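PDB 3CEX: DinB-like domain-containing protein from Enterococcus faecalis, which is of unknown function but has a DinB-like helical-bundle fold, whose relatives are often metal-binding proteins. Local coordinates for residues 39-44 against 166-171; 47-52 against 78-83; 12-17 against 116-121; 53-58 against 153-158; 23-28 against 106-111. All coordinates share one frame; numbering follows the deposited sequence.

Overall arrangement
From the N terminus, helix 8-25 supplies residues 12-17 and 23-28, which meet helix 104-124 in contacts 3 and 5; contact 5 is nested inside the loop that contact 3 closes. Contact 1 starts at residues 39-44 and returns only at the end of helix 144-170, so it crosses both. Helix 44-62 then gives residues 47-52 to contact 2, a short closure to the loop at 78-83 that lies nested within contacts 1, 3 and 5. Contact 4 pairs residues 53-58 with helix 144-170 close to the centre of the chain; it crosses contacts 2, 3 and 5 and nests inside contact 1. Contacts 3, 4 and 5 tie long helices together; contacts 1 and 2 fasten loops to them.

Contact 1: residues 39-44 against 166-171; sequences PLIKSV and RRLVIG. With ACY (acetic acid), chain C.
Oxygen OXT of a bound acetic acid molecule is gripped by two arginines that follow one another on the last turns of helix 144-170. Arg167 NH2 reaches ACY OXT at 2.8 Å and Arg166 NH1 reaches the same oxygen at 2.9 Å, the latter almost straight at 172°. The Arg166 guanidinium turns its edge to the carboxyl group, so a second bond forms from Arg166 NH2 to ACY O, longer at 3.3 Å. Two shapes of chain make this possible: Arg167 runs extended from CG to NE, whereas Arg166 bends at its third torsion (chi3 72°) to bring its NH1 and NH2 round to the ligand. Arg166 is further tied by NH1 to the terminal carboxylate of Lys172 and by NH2 to Thr24 OG1, while Arg167 NH1 donates to Leu40 O of the second subunit.

The link between the two segments is modest. Its apolar pair is Ile41 CG2 and Leu168 CD1 at 3.9 Å, their side chains crossing at about a right angle; Val44 CG2 makes a van der Waals approach to backbone Arg166 N at 4.2 Å. Ile41 of the second subunit packs against Arg167 and Leu168 of this one. The acid probably came from the crystallisation liquor and is probably bound as acetate; two guanidinium groups converging on it imply a spot well suited to a small carboxylate, whose negative charge they would help balance.

Contact 2: residues 47-52 against 78-83; sequences LMWHTA and FALDLP
Trp49 reaches out from helix 44-62 to meet Phe78 and Leu80, and this is where the contact is tight. Atom Trp49 CD1 sits over one face of the Phe78 ring, offset toward its rim and 3.8 Å from Phe78 CE2. The two rings are inclined to each other, with planes at 59°. Leu80 brings one methyl to the indole: Leu80 CD1 lies 3.9 Å from Trp49 NE1 and equally near Trp49 CE2, next to the Phe78 approach. With its CG anti to the backbone N (chi1 165°), Trp49 extends its indole toward both partners.

Further along the loop the fit loosens. Leu82 CD1 stays 5.1 Å from Trp49 CH2, and Leu82 packs instead on His91 and Val99, while Ala79, Asp81 and Pro83 are exposed in the assembly. Trp69 touches both Trp49 and Phe78, and Trp46 meets Trp49 edge-to-face. The result is an aromatic cluster by which the long connection between two bundle helices is seated on the flank of helix 44-62.

Contact 3: residues 12-17 against 116-121; sequences ETLDRA and ALTKSY
Two helical segments face each other here, running in broadly opposing senses, and their backbones come nearest at Leu14 and Lys119, with the CA atoms of these residues 8.5 Å apart. On the outer side a salt bridge spans the gap. Lys119 NZ donates to Asp15 OD1 at 2.9 Å, using the syn lone pair of that oxygen, and makes a weak, longer bond of 3.3 Å to Asp15 OD2, so the ammonium group leans on one oxygen more than the other. The two side chains cross at about a right angle. A bend in the lysine, chi3 98° and away from any staggered value, turns its end to the carboxylate, and Lys119 CE comes along to 3.2 Å from Asp15 OD1.

Deeper in, the contact is apolar and tight. Leu14 CD2 presses on Thr118 CG2 at 3.5 Å, shorter than usual for two methyl groups, and lies 3.8 Å from Thr118 CB. Thr118 can offer carbon in this way because its CG2 is anti to the backbone N, while its OG1 is turned back to bond Ser114 O of its own helix. Partly exposed ion pair and buried methyls thus join helix 8-25 to helix 104-124. Beneath them, Leu14 rests on Ile152 and Ala155 of helix 144-170, and Thr118 on Leu55 and Ile59 of helix 44-62, which places the pair where all four long helices meet.

Contact 4: residues 53-58 against 153-158; sequences RELDLQ and DDAVMH
Glu54 and Asp154 both hold CG anti to the backbone N (chi1 -176° and 173°), which turns each side chain toward the opposite helix, 144-170 or 44-62, of the DinB-like bundle. Glu54 then bends at its second torsion, chi2 77°, so that its CB and CG, and not its oxygens, come nearest to the aspartate: Asp154 OD2 lies 4.2 Å from both Glu54 CB and Glu54 CG. The side chains cross at about a right angle. Glu54 OE2 and Asp154 OD1 stand 4.8 Å apart, without contact. Gln58 NE2 makes a weak bond to Glu54 OE2, and His50 NE2 makes another to Asp154 OD1.

His158, one turn on from Asp154, meets His50 edge-to-face, and a glycerol, probably from the crystallisation liquor, is hydrogen-bonded to His158 NE2. The position is consistent with the metal site of DinB relatives, although no metal is modelled here. On the inner side the packing is light: Leu55 CD1 approaches Ala155 CB at 4.4 Å.

Contact 5: residues 23-28 against 106-111; sequences ETLAQM and LLSDYL
Leu25 to Met28 form a type I beta turn, and segment 23-28 comes nearest the helical segment 106-111 where Leu25 CA and Ser108 CA stand 8.6 Å apart. Leu25 carries this side of the contact with both its methyl branches. Leu25 CD1 meets Leu107 CD1 at 4.1 Å, the two leucines passing at a slant, and Leu25 CD2 lies 3.7 Å from Ser108 OG. A first torsion of -166°, CG opposite the backbone N, points the isobutyl group of Leu25 at the other helix and lets its branches divide between the two neighbours. That serine hydroxyl is not left to the methyl alone, since Ser108 OG is hydrogen-bonded to Glu22 OE1, from the residue just before segment 23-28.

The turn itself is braced by Gln27 NE2, which bonds Glu23 O at 3.2 Å from well above the carbonyl plane. Lys104 NZ bonds to Leu25 O and Met28 O, fastening the turn to the start of helix 104-124. Behind the leucines, Met48 of helix 44-62 packs against Leu25 and Leu111, while Thr24 and Met28 touch helix 144-170 at Val163, Arg166 and Val169.

Contact 1: residues 39-44 against 166-171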
# COMPACT_ATOMS: atom_id res chain seq x y z
N PRO A 39 -6.56 16.78 -12.07
CA PRO A 39 -5.23 17.34 -11.78
C PRO A 39 -4.39 16.61 -10.74
O PRO A 39 -3.17 16.52 -10.90
CB PRO A 39 -5.56 18.78 -11.33
CG PRO A 39 -6.80 19.11 -12.08
CD PRO A 39 -7.59 17.83 -12.16
N LEU A 40 -5.04 16.05 -9.70
CA LEU A 40 -4.36 15.43 -8.57
C LEU A 40 -4.51 13.91 -8.54
O LEU A 40 -4.07 13.28 -7.59
CB LEU A 40 -4.88 16.02 -7.23
CG LEU A 40 -4.89 17.55 -7.10
CD1 LEU A 40 -5.51 18.05 -5.80
CD2 LEU A 40 -3.46 18.06 -7.24
N ILE A 41 -5.15 13.35 -9.56
CA ILE A 41 -5.31 11.94 -9.70
C ILE A 41 -4.46 11.49 -10.90
O ILE A 41 -4.76 11.82 -12.06
CB ILE A 41 -6.79 11.57 -9.94
CG1 ILE A 41 -7.67 12.12 -8.82
CG2 ILE A 41 -6.93 10.05 -10.11
CD1 ILE A 41 -7.32 11.60 -7.41
N LYS A 42 -3.36 10.83 -10.61
CA LYS A 42 -2.42 10.32 -11.60
C LYS A 42 -3.01 9.17 -12.45
O LYS A 42 -3.86 8.39 -12.00
CB LYS A 42 -1.11 9.87 -10.93
CG LYS A 42 -0.36 10.93 -10.06
CD LYS A 42 0.22 12.08 -10.92
CE LYS A 42 1.33 12.82 -10.16
NZ LYS A 42 0.82 13.79 -9.13
N SER A 43 -2.58 9.11 -13.71
CA SER A 43 -2.88 7.98 -14.59
C SER A 43 -2.25 6.72 -14.08
O SER A 43 -1.27 6.77 -13.32
CB SER A 43 -2.37 8.26 -16.01
OG SER A 43 -0.96 8.29 -16.10
N VAL A 44 -2.79 5.58 -14.50
CA VAL A 44 -2.16 4.29 -14.21
C VAL A 44 -0.76 4.23 -14.83
O VAL A 44 0.17 3.76 -14.20
CB VAL A 44 -3.04 3.08 -14.63
CG1 VAL A 44 -2.30 1.74 -14.49
CG2 VAL A 44 -4.30 3.06 -13.78
N ARG A 166 -8.18 3.50 -12.13
CA ARG A 166 -8.84 2.57 -13.07
C ARG A 166 -10.35 2.70 -12.96
O ARG A 166 -11.05 2.83 -13.98
CB ARG A 166 -8.42 1.12 -12.80
CG ARG A 166 -8.96 0.07 -13.80
CD ARG A 166 -9.01 -1.33 -13.18
NE ARG A 166 -10.07 -1.49 -12.19
CZ ARG A 166 -9.97 -2.16 -11.03
NH1 ARG A 166 -11.02 -2.25 -10.23
NH2 ARG A 166 -8.83 -2.74 -10.66
N ARG A 167 -10.87 2.65 -11.74
CA ARG A 167 -12.30 2.80 -11.50
C ARG A 167 -12.86 4.11 -12.04
O ARG A 167 -13.92 4.13 -12.65
CB ARG A 167 -12.66 2.61 -10.02
CG ARG A 167 -12.42 1.17 -9.54
CD ARG A 167 -12.55 1.03 -8.04
NE ARG A 167 -12.34 -0.35 -7.59
CZ ARG A 167 -12.54 -0.77 -6.34
NH1 ARG A 167 -13.00 0.05 -5.40
NH2 ARG A 167 -12.30 -2.04 -6.01
N LEU A 168 -12.11 5.20 -11.85
CA LEU A 168 -12.54 6.50 -12.35
C LEU A 168 -12.48 6.58 -13.86
O LEU A 168 -13.31 7.25 -14.48
CB LEU A 168 -11.64 7.60 -11.77
CG LEU A 168 -11.70 7.79 -10.26
CD1 LEU A 168 -10.60 8.69 -9.77
CD2 LEU A 168 -13.08 8.34 -9.89
N VAL A 169 -11.54 5.87 -14.47
CA VAL A 169 -11.32 6.00 -15.90
C VAL A 169 -12.23 5.07 -16.71
O VAL A 169 -12.80 5.48 -17.73
CB VAL A 169 -9.83 5.76 -16.28
CG1 VAL A 169 -9.65 5.72 -17.80
CG2 VAL A 169 -8.93 6.85 -15.65
N ILE A 170 -12.37 3.84 -16.25
CA ILE A 170 -13.18 2.85 -16.99
C ILE A 170 -14.46 2.40 -16.28
O ILE A 170 -15.14 1.53 -16.79
CB ILE A 170 -12.32 1.61 -17.41
CG1 ILE A 170 -12.07 0.64 -16.25
CG2 ILE A 170 -10.97 2.04 -17.97
CD1 ILE A 170 -11.38 -0.66 -16.69
N GLY A 171 -14.77 2.96 -15.12
CA GLY A 171 -16.01 2.66 -14.40
C GLY A 171 -16.13 1.28 -13.80
O GLY A 171 -17.22 0.82 -13.46
C ACY C . -10.08 -4.47 -7.36
O ACY C . -9.03 -4.67 -8.05
OXT ACY C . -11.06 -3.78 -7.76
CH3 ACY C . -10.18 -5.08 -5.97

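Contact 2: residues 47-52 against 78-83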
# COMPACT_ATOMS: atom_id res chain seq x y z
N LEU A 47 1.50 6.14 -12.46
CA LEU A 47 1.68 5.38 -11.20
C LEU A 47 2.63 4.21 -11.35
O LEU A 47 3.48 3.98 -10.49
CB LEU A 47 0.31 4.89 -10.69
CG LEU A 47 -0.55 6.03 -10.16
CD1 LEU A 47 -2.02 5.64 -10.03
CD2 LEU A 47 0.01 6.53 -8.77
N MSE A 48 2.50 3.46 -12.43
CA MSE A 48 3.39 2.31 -12.69
C MSE A 48 4.79 2.75 -13.06
O MSE A 48 5.73 2.19 -12.58
CB MSE A 48 2.85 1.45 -13.82
CG MSE A 48 1.91 0.48 -13.37
SE MSE A 48 1.38 -0.85 -14.69
CE MSE A 48 2.69 -2.24 -14.60
N TRP A 49 4.93 3.75 -13.91
CA TRP A 49 6.25 4.30 -14.23
C TRP A 49 6.91 4.84 -12.97
O TRP A 49 8.09 4.56 -12.68
CB TRP A 49 6.10 5.43 -15.25
CG TRP A 49 7.32 6.25 -15.37
CD1 TRP A 49 8.44 5.96 -16.09
CD2 TRP A 49 7.58 7.52 -14.73
NE1 TRP A 49 9.35 6.94 -15.95
CE2 TRP A 49 8.85 7.91 -15.12
CE3 TRP A 49 6.85 8.35 -13.86
CZ2 TRP A 49 9.43 9.12 -14.71
CZ3 TRP A 49 7.40 9.51 -13.44
CH2 TRP A 49 8.69 9.90 -13.86
N HIS A 50 6.14 5.60 -12.17
CA HIS A 50 6.70 6.19 -10.96
C HIS A 50 7.15 5.15 -9.95
O HIS A 50 8.19 5.31 -9.36
CB HIS A 50 5.73 7.14 -10.27
CG HIS A 50 6.12 7.44 -8.85
ND1 HIS A 50 7.04 8.40 -8.52
CD2 HIS A 50 5.73 6.86 -7.68
CE1 HIS A 50 7.20 8.43 -7.20
NE2 HIS A 50 6.43 7.50 -6.67
N THR A 51 6.35 4.10 -9.76
CA THR A 51 6.71 3.02 -8.85
C THR A 51 7.99 2.32 -9.33
O THR A 51 8.89 2.11 -8.53
CB THR A 51 5.55 2.04 -8.69
OG1 THR A 51 4.45 2.78 -8.11
CG2 THR A 51 5.92 0.81 -7.76
N ALA A 52 8.07 1.98 -10.61
CA ALA A 52 9.28 1.36 -11.17
C ALA A 52 10.45 2.32 -11.01
O ALA A 52 11.55 1.91 -10.62
CB ALA A 52 9.08 0.98 -12.61
N PHE A 78 10.91 4.81 -23.35
CA PHE A 78 9.81 5.62 -22.89
C PHE A 78 9.72 6.90 -23.72
O PHE A 78 8.62 7.36 -24.04
CB PHE A 78 9.96 5.93 -21.39
CG PHE A 78 9.39 4.86 -20.50
CD1 PHE A 78 10.14 3.76 -20.13
CD2 PHE A 78 8.10 4.97 -20.01
CE1 PHE A 78 9.61 2.80 -19.28
CE2 PHE A 78 7.57 4.00 -19.20
CZ PHE A 78 8.32 2.92 -18.82
N ALA A 79 10.87 7.48 -24.05
CA ALA A 79 10.98 8.76 -24.79
C ALA A 79 10.05 9.85 -24.25
O ALA A 79 9.32 10.50 -25.01
CB ALA A 79 10.79 8.55 -26.31
N LEU A 80 10.11 10.05 -22.94
CA LEU A 80 9.25 11.04 -22.28
C LEU A 80 9.64 12.47 -22.68
O LEU A 80 10.81 12.76 -22.86
CB LEU A 80 9.34 10.88 -20.76
CG LEU A 80 8.85 9.58 -20.11
CD1 LEU A 80 8.89 9.71 -18.59
CD2 LEU A 80 7.47 9.24 -20.59
N ASP A 81 8.64 13.34 -22.83
CA ASP A 81 8.93 14.77 -23.04
C ASP A 81 9.21 15.44 -21.69
O ASP A 81 8.64 16.46 -21.35
CB ASP A 81 7.78 15.45 -23.79
CG ASP A 81 8.18 16.80 -24.43
OD1 ASP A 81 9.42 17.15 -24.58
OD2 ASP A 81 7.21 17.51 -24.82
N LEU A 82 10.14 14.86 -20.95
CA LEU A 82 10.60 15.36 -19.67
C LEU A 82 12.12 15.18 -19.62
O LEU A 82 12.64 14.16 -20.07
CB LEU A 82 9.99 14.58 -18.52
CG LEU A 82 8.50 14.70 -18.24
CD1 LEU A 82 8.18 13.78 -17.08
CD2 LEU A 82 8.05 16.16 -17.95
N PRO A 83 12.83 16.17 -19.07
CA PRO A 83 14.28 16.06 -19.05
C PRO A 83 14.76 15.06 -17.99
O PRO A 83 14.10 14.91 -16.96
CB PRO A 83 14.73 17.50 -18.70
CG PRO A 83 13.60 18.05 -17.89
CD PRO A 83 12.34 17.41 -18.44

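Contact 3: residues 12-17 against 116-121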
# COMPACT_ATOMS: atom_id res chain seq x y z
N GLU A 12 7.83 -10.45 -0.23
CA GLU A 12 6.53 -11.00 -0.58
C GLU A 12 5.46 -9.89 -0.63
O GLU A 12 4.54 -9.95 -1.44
CB GLU A 12 6.18 -12.13 0.39
CG GLU A 12 7.18 -13.28 0.25
CD GLU A 12 7.01 -14.41 1.23
OE1 GLU A 12 6.09 -14.35 2.08
OE2 GLU A 12 7.82 -15.38 1.15
N THR A 13 5.61 -8.87 0.19
CA THR A 13 4.69 -7.72 0.16
C THR A 13 4.81 -6.90 -1.15
O THR A 13 3.77 -6.43 -1.74
CB THR A 13 4.90 -6.80 1.40
OG1 THR A 13 4.76 -7.58 2.59
CG2 THR A 13 3.90 -5.63 1.45
N LEU A 14 6.06 -6.67 -1.58
CA LEU A 14 6.31 -6.06 -2.89
C LEU A 14 5.69 -6.86 -4.05
O LEU A 14 5.11 -6.26 -5.00
CB LEU A 14 7.83 -5.84 -3.08
CG LEU A 14 8.27 -5.14 -4.37
CD1 LEU A 14 7.69 -3.73 -4.47
CD2 LEU A 14 9.82 -5.07 -4.47
N ASP A 15 5.74 -8.19 -3.98
CA ASP A 15 5.11 -9.04 -4.99
C ASP A 15 3.60 -8.77 -5.11
O ASP A 15 3.06 -8.75 -6.20
CB ASP A 15 5.31 -10.53 -4.69
CG ASP A 15 6.74 -11.01 -4.97
OD1 ASP A 15 7.43 -10.38 -5.81
OD2 ASP A 15 7.13 -12.07 -4.38
N ARG A 16 2.93 -8.51 -3.99
CA ARG A 16 1.50 -8.17 -4.05
C ARG A 16 1.27 -6.84 -4.77
O ARG A 16 0.32 -6.74 -5.54
CB ARG A 16 0.82 -8.11 -2.67
CG ARG A 16 1.04 -9.30 -1.75
CD ARG A 16 0.46 -10.57 -2.34
NE ARG A 16 0.47 -11.56 -1.29
CZ ARG A 16 -0.51 -11.75 -0.41
NH1 ARG A 16 -1.64 -11.07 -0.49
NH2 ARG A 16 -0.34 -12.65 0.53
N ALA A 17 2.11 -5.84 -4.54
CA ALA A 17 2.04 -4.56 -5.28
C ALA A 17 2.20 -4.81 -6.80
O ALA A 17 1.42 -4.33 -7.64
CB ALA A 17 3.09 -3.58 -4.81
N ALA A 116 12.68 -6.86 -9.72
CA ALA A 116 13.78 -7.83 -9.67
C ALA A 116 15.00 -7.28 -8.96
O ALA A 116 15.60 -7.95 -8.12
CB ALA A 116 14.19 -8.30 -11.08
N LEU A 117 15.39 -6.08 -9.35
CA LEU A 117 16.50 -5.36 -8.73
C LEU A 117 16.30 -5.24 -7.21
O LEU A 117 17.22 -5.49 -6.41
CB LEU A 117 16.63 -3.96 -9.35
CG LEU A 117 17.76 -3.07 -8.80
CD1 LEU A 117 19.15 -3.53 -9.32
CD2 LEU A 117 17.48 -1.57 -9.15
N THR A 118 15.09 -4.83 -6.83
CA THR A 118 14.74 -4.61 -5.42
C THR A 118 14.88 -5.94 -4.67
O THR A 118 15.53 -6.01 -3.64
CB THR A 118 13.33 -4.02 -5.29
OG1 THR A 118 13.26 -2.79 -6.03
CG2 THR A 118 12.97 -3.74 -3.81
N LYS A 119 14.32 -7.00 -5.23
CA LYS A 119 14.34 -8.30 -4.56
C LYS A 119 15.75 -8.86 -4.44
O LYS A 119 16.06 -9.53 -3.45
CB LYS A 119 13.45 -9.30 -5.30
CG LYS A 119 11.97 -8.97 -5.18
CD LYS A 119 11.12 -9.85 -6.15
CE LYS A 119 10.53 -11.00 -5.46
NZ LYS A 119 9.78 -11.91 -6.41
N SER A 120 16.58 -8.62 -5.45
CA SER A 120 17.98 -8.97 -5.42
C SER A 120 18.69 -8.23 -4.29
O SER A 120 19.43 -8.84 -3.56
CB SER A 120 18.66 -8.63 -6.74
OG SER A 120 20.05 -8.91 -6.67
N TYR A 121 18.43 -6.94 -4.15
CA TYR A 121 19.07 -6.17 -3.09
C TYR A 121 18.63 -6.72 -1.73
O TYR A 121 19.48 -6.97 -0.85
CB TYR A 121 18.77 -4.67 -3.20
CG TYR A 121 19.54 -3.83 -2.20
CD1 TYR A 121 20.84 -3.42 -2.47
CD2 TYR A 121 18.99 -3.47 -0.99
CE1 TYR A 121 21.57 -2.67 -1.54
CE2 TYR A 121 19.71 -2.72 -0.05
CZ TYR A 121 20.99 -2.33 -0.34
OH TYR A 121 21.68 -1.63 0.59

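Contact 4: residues 53-58 against 153-158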
# COMPACT_ATOMS: atom_id res chain seq x y z
N ARG A 53 10.23 3.59 -11.29
CA ARG A 53 11.28 4.60 -11.23
C ARG A 53 11.81 4.81 -9.81
O ARG A 53 13.03 4.94 -9.60
CB ARG A 53 10.77 5.90 -11.87
CG ARG A 53 11.76 6.99 -12.13
CD ARG A 53 12.57 6.79 -13.37
NE ARG A 53 13.11 8.09 -13.76
CZ ARG A 53 14.32 8.57 -13.45
NH1 ARG A 53 15.20 7.84 -12.78
NH2 ARG A 53 14.67 9.78 -13.85
N GLU A 54 10.92 4.82 -8.82
CA GLU A 54 11.33 5.07 -7.47
C GLU A 54 12.08 3.87 -6.83
O GLU A 54 13.02 4.07 -6.07
CB GLU A 54 10.12 5.48 -6.62
CG GLU A 54 10.45 5.87 -5.22
CD GLU A 54 11.06 7.26 -5.08
OE1 GLU A 54 11.62 7.82 -6.05
OE2 GLU A 54 10.97 7.80 -3.96
N LEU A 55 11.60 2.64 -7.08
CA LEU A 55 12.37 1.43 -6.71
C LEU A 55 13.76 1.43 -7.34
O LEU A 55 14.79 1.20 -6.67
CB LEU A 55 11.61 0.16 -7.13
CG LEU A 55 10.26 -0.13 -6.41
CD1 LEU A 55 9.51 -1.31 -7.05
CD2 LEU A 55 10.49 -0.37 -4.91
N ASP A 56 13.80 1.63 -8.65
CA ASP A 56 15.04 1.74 -9.39
C ASP A 56 15.99 2.78 -8.75
O ASP A 56 17.06 2.43 -8.25
CB ASP A 56 14.72 2.12 -10.86
CG ASP A 56 15.94 2.14 -11.77
OD1 ASP A 56 17.01 1.58 -11.40
OD2 ASP A 56 15.80 2.68 -12.89
N LEU A 57 15.58 4.03 -8.73
CA LEU A 57 16.44 5.10 -8.18
C LEU A 57 16.89 4.86 -6.73
O LEU A 57 18.05 5.06 -6.40
CB LEU A 57 15.74 6.45 -8.26
CG LEU A 57 15.74 7.07 -9.66
CD1 LEU A 57 14.94 8.38 -9.61
CD2 LEU A 57 17.14 7.30 -10.20
N GLN A 58 15.98 4.44 -5.87
CA GLN A 58 16.34 4.29 -4.46
C GLN A 58 17.26 3.10 -4.19
O GLN A 58 18.21 3.21 -3.41
CB GLN A 58 15.11 4.16 -3.58
CG GLN A 58 14.22 5.40 -3.54
CD GLN A 58 14.82 6.60 -2.85
OE1 GLN A 58 16.03 6.66 -2.56
NE2 GLN A 58 13.98 7.59 -2.59
N ASP A 153 6.62 0.64 1.06
CA ASP A 153 5.38 1.41 1.34
C ASP A 153 4.86 2.18 0.10
O ASP A 153 3.66 2.17 -0.21
CB ASP A 153 5.63 2.36 2.54
CG ASP A 153 4.54 3.39 2.75
OD1 ASP A 153 3.41 2.96 3.04
OD2 ASP A 153 4.81 4.64 2.64
N ASP A 154 5.77 2.85 -0.58
CA ASP A 154 5.49 3.62 -1.77
C ASP A 154 4.90 2.75 -2.87
O ASP A 154 3.89 3.14 -3.45
CB ASP A 154 6.79 4.27 -2.31
CG ASP A 154 6.59 4.97 -3.67
OD1 ASP A 154 6.43 6.20 -3.63
OD2 ASP A 154 6.60 4.29 -4.76
N ALA A 155 5.54 1.62 -3.15
CA ALA A 155 5.06 0.73 -4.20
C ALA A 155 3.67 0.21 -3.85
O ALA A 155 2.76 0.26 -4.72
CB ALA A 155 6.03 -0.44 -4.48
N VAL A 156 3.48 -0.28 -2.62
CA VAL A 156 2.19 -0.88 -2.27
C VAL A 156 1.10 0.18 -2.29
O VAL A 156 0.02 -0.02 -2.85
CB VAL A 156 2.24 -1.65 -0.94
CG1 VAL A 156 0.86 -2.22 -0.55
CG2 VAL A 156 3.26 -2.80 -1.03
N MSE A 157 1.36 1.32 -1.68
CA MSE A 157 0.36 2.36 -1.62
C MSE A 157 -0.04 2.88 -3.03
O MSE A 157 -1.21 3.15 -3.29
CB MSE A 157 0.92 3.47 -0.72
CG MSE A 157 0.20 4.68 -0.79
SE MSE A 157 0.83 6.01 -2.12
CE MSE A 157 0.46 7.36 -0.80
N HIS A 158 0.93 3.05 -3.91
CA HIS A 158 0.63 3.41 -5.31
C HIS A 158 -0.19 2.37 -6.07
O HIS A 158 -0.99 2.75 -6.92
CB HIS A 158 1.90 3.83 -6.10
CG HIS A 158 2.38 5.19 -5.72
ND1 HIS A 158 3.55 5.40 -5.04
CD2 HIS A 158 1.77 6.40 -5.80
CE1 HIS A 158 3.69 6.69 -4.79
NE2 HIS A 158 2.61 7.32 -5.23

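Contact 5: residues 23-28 against 106-111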
# COMPACT_ATOMS: atom_id res chain seq x y z
N GLU A 23 -2.68 -6.71 -12.73
CA GLU A 23 -4.11 -7.03 -12.85
C GLU A 23 -4.91 -5.81 -13.27
O GLU A 23 -5.88 -5.93 -14.01
CB GLU A 23 -4.71 -7.53 -11.52
CG GLU A 23 -4.13 -8.82 -11.02
CD GLU A 23 -4.53 -9.18 -9.57
OE1 GLU A 23 -4.93 -8.28 -8.76
OE2 GLU A 23 -4.42 -10.38 -9.24
N THR A 24 -4.54 -4.64 -12.78
CA THR A 24 -5.19 -3.40 -13.16
C THR A 24 -4.92 -3.04 -14.64
O THR A 24 -5.85 -2.80 -15.40
CB THR A 24 -4.81 -2.25 -12.17
OG1 THR A 24 -5.68 -2.32 -11.05
CG2 THR A 24 -4.93 -0.89 -12.78
N LEU A 25 -3.64 -3.04 -15.03
CA LEU A 25 -3.24 -2.75 -16.40
C LEU A 25 -3.89 -3.67 -17.43
O LEU A 25 -4.25 -3.22 -18.48
CB LEU A 25 -1.72 -2.83 -16.54
CG LEU A 25 -1.13 -2.23 -17.80
CD1 LEU A 25 -1.39 -0.71 -17.90
CD2 LEU A 25 0.39 -2.54 -17.80
N ALA A 26 -4.02 -4.95 -17.10
CA ALA A 26 -4.67 -5.93 -17.96
C ALA A 26 -6.11 -5.55 -18.31
O ALA A 26 -6.63 -6.03 -19.30
CB ALA A 26 -4.63 -7.38 -17.34
N GLN A 27 -6.77 -4.71 -17.51
CA GLN A 27 -8.16 -4.33 -17.82
C GLN A 27 -8.26 -3.11 -18.71
O GLN A 27 -9.36 -2.73 -19.08
CB GLN A 27 -8.97 -4.09 -16.54
CG GLN A 27 -9.04 -5.33 -15.65
CD GLN A 27 -9.71 -5.05 -14.33
OE1 GLN A 27 -10.90 -4.68 -14.28
NE2 GLN A 27 -8.95 -5.21 -13.24
N MSE A 28 -7.13 -2.51 -19.09
CA MSE A 28 -7.17 -1.23 -19.77
C MSE A 28 -6.52 -1.27 -21.14
O MSE A 28 -5.60 -2.03 -21.35
CB MSE A 28 -6.44 -0.17 -18.92
CG MSE A 28 -6.96 -0.15 -17.51
SE MSE A 28 -6.01 1.03 -16.30
CE MSE A 28 -7.01 2.73 -16.59
N LEU A 106 5.63 -1.94 -22.12
CA LEU A 106 6.79 -1.21 -21.60
C LEU A 106 6.72 -0.99 -20.09
O LEU A 106 7.73 -1.12 -19.38
CB LEU A 106 6.94 0.14 -22.31
CG LEU A 106 8.18 0.94 -21.93
CD1 LEU A 106 9.44 0.16 -22.17
CD2 LEU A 106 8.19 2.26 -22.71
N LEU A 107 5.53 -0.65 -19.61
CA LEU A 107 5.29 -0.44 -18.19
C LEU A 107 5.53 -1.73 -17.42
O LEU A 107 6.16 -1.71 -16.40
CB LEU A 107 3.85 0.01 -17.94
CG LEU A 107 3.43 1.41 -18.45
CD1 LEU A 107 1.92 1.56 -18.46
CD2 LEU A 107 4.12 2.52 -17.65
N SER A 108 5.02 -2.85 -17.95
CA SER A 108 5.19 -4.14 -17.32
C SER A 108 6.65 -4.54 -17.24
O SER A 108 7.10 -5.10 -16.22
CB SER A 108 4.47 -5.23 -18.10
OG SER A 108 3.09 -5.07 -17.99
N ASP A 109 7.37 -4.30 -18.34
CA ASP A 109 8.79 -4.68 -18.44
C ASP A 109 9.68 -3.86 -17.51
O ASP A 109 10.57 -4.42 -16.81
CB ASP A 109 9.27 -4.56 -19.89
CG ASP A 109 8.66 -5.59 -20.81
OD1 ASP A 109 8.03 -6.57 -20.34
OD2 ASP A 109 8.82 -5.41 -22.05
N TYR A 110 9.46 -2.55 -17.44
CA TYR A 110 10.29 -1.73 -16.57
C TYR A 110 9.96 -2.01 -15.09
O TYR A 110 10.86 -2.10 -14.24
CB TYR A 110 10.16 -0.24 -16.93
CG TYR A 110 11.01 0.69 -16.08
CD1 TYR A 110 12.32 0.37 -15.72
CD2 TYR A 110 10.52 1.90 -15.66
CE1 TYR A 110 13.11 1.26 -14.93
CE2 TYR A 110 11.29 2.77 -14.88
CZ TYR A 110 12.57 2.44 -14.51
OH TYR A 110 13.30 3.34 -13.74
N LEU A 111 8.68 -2.17 -14.77
CA LEU A 111 8.33 -2.55 -13.39
C LEU A 111 8.92 -3.91 -12.99
O LEU A 111 9.45 -4.05 -11.88
CB LEU A 111 6.80 -2.55 -13.18
CG LEU A 111 6.29 -2.76 -11.74
CD1 LEU A 111 6.85 -1.68 -10.78
CD2 LEU A 111 4.72 -2.72 -11.73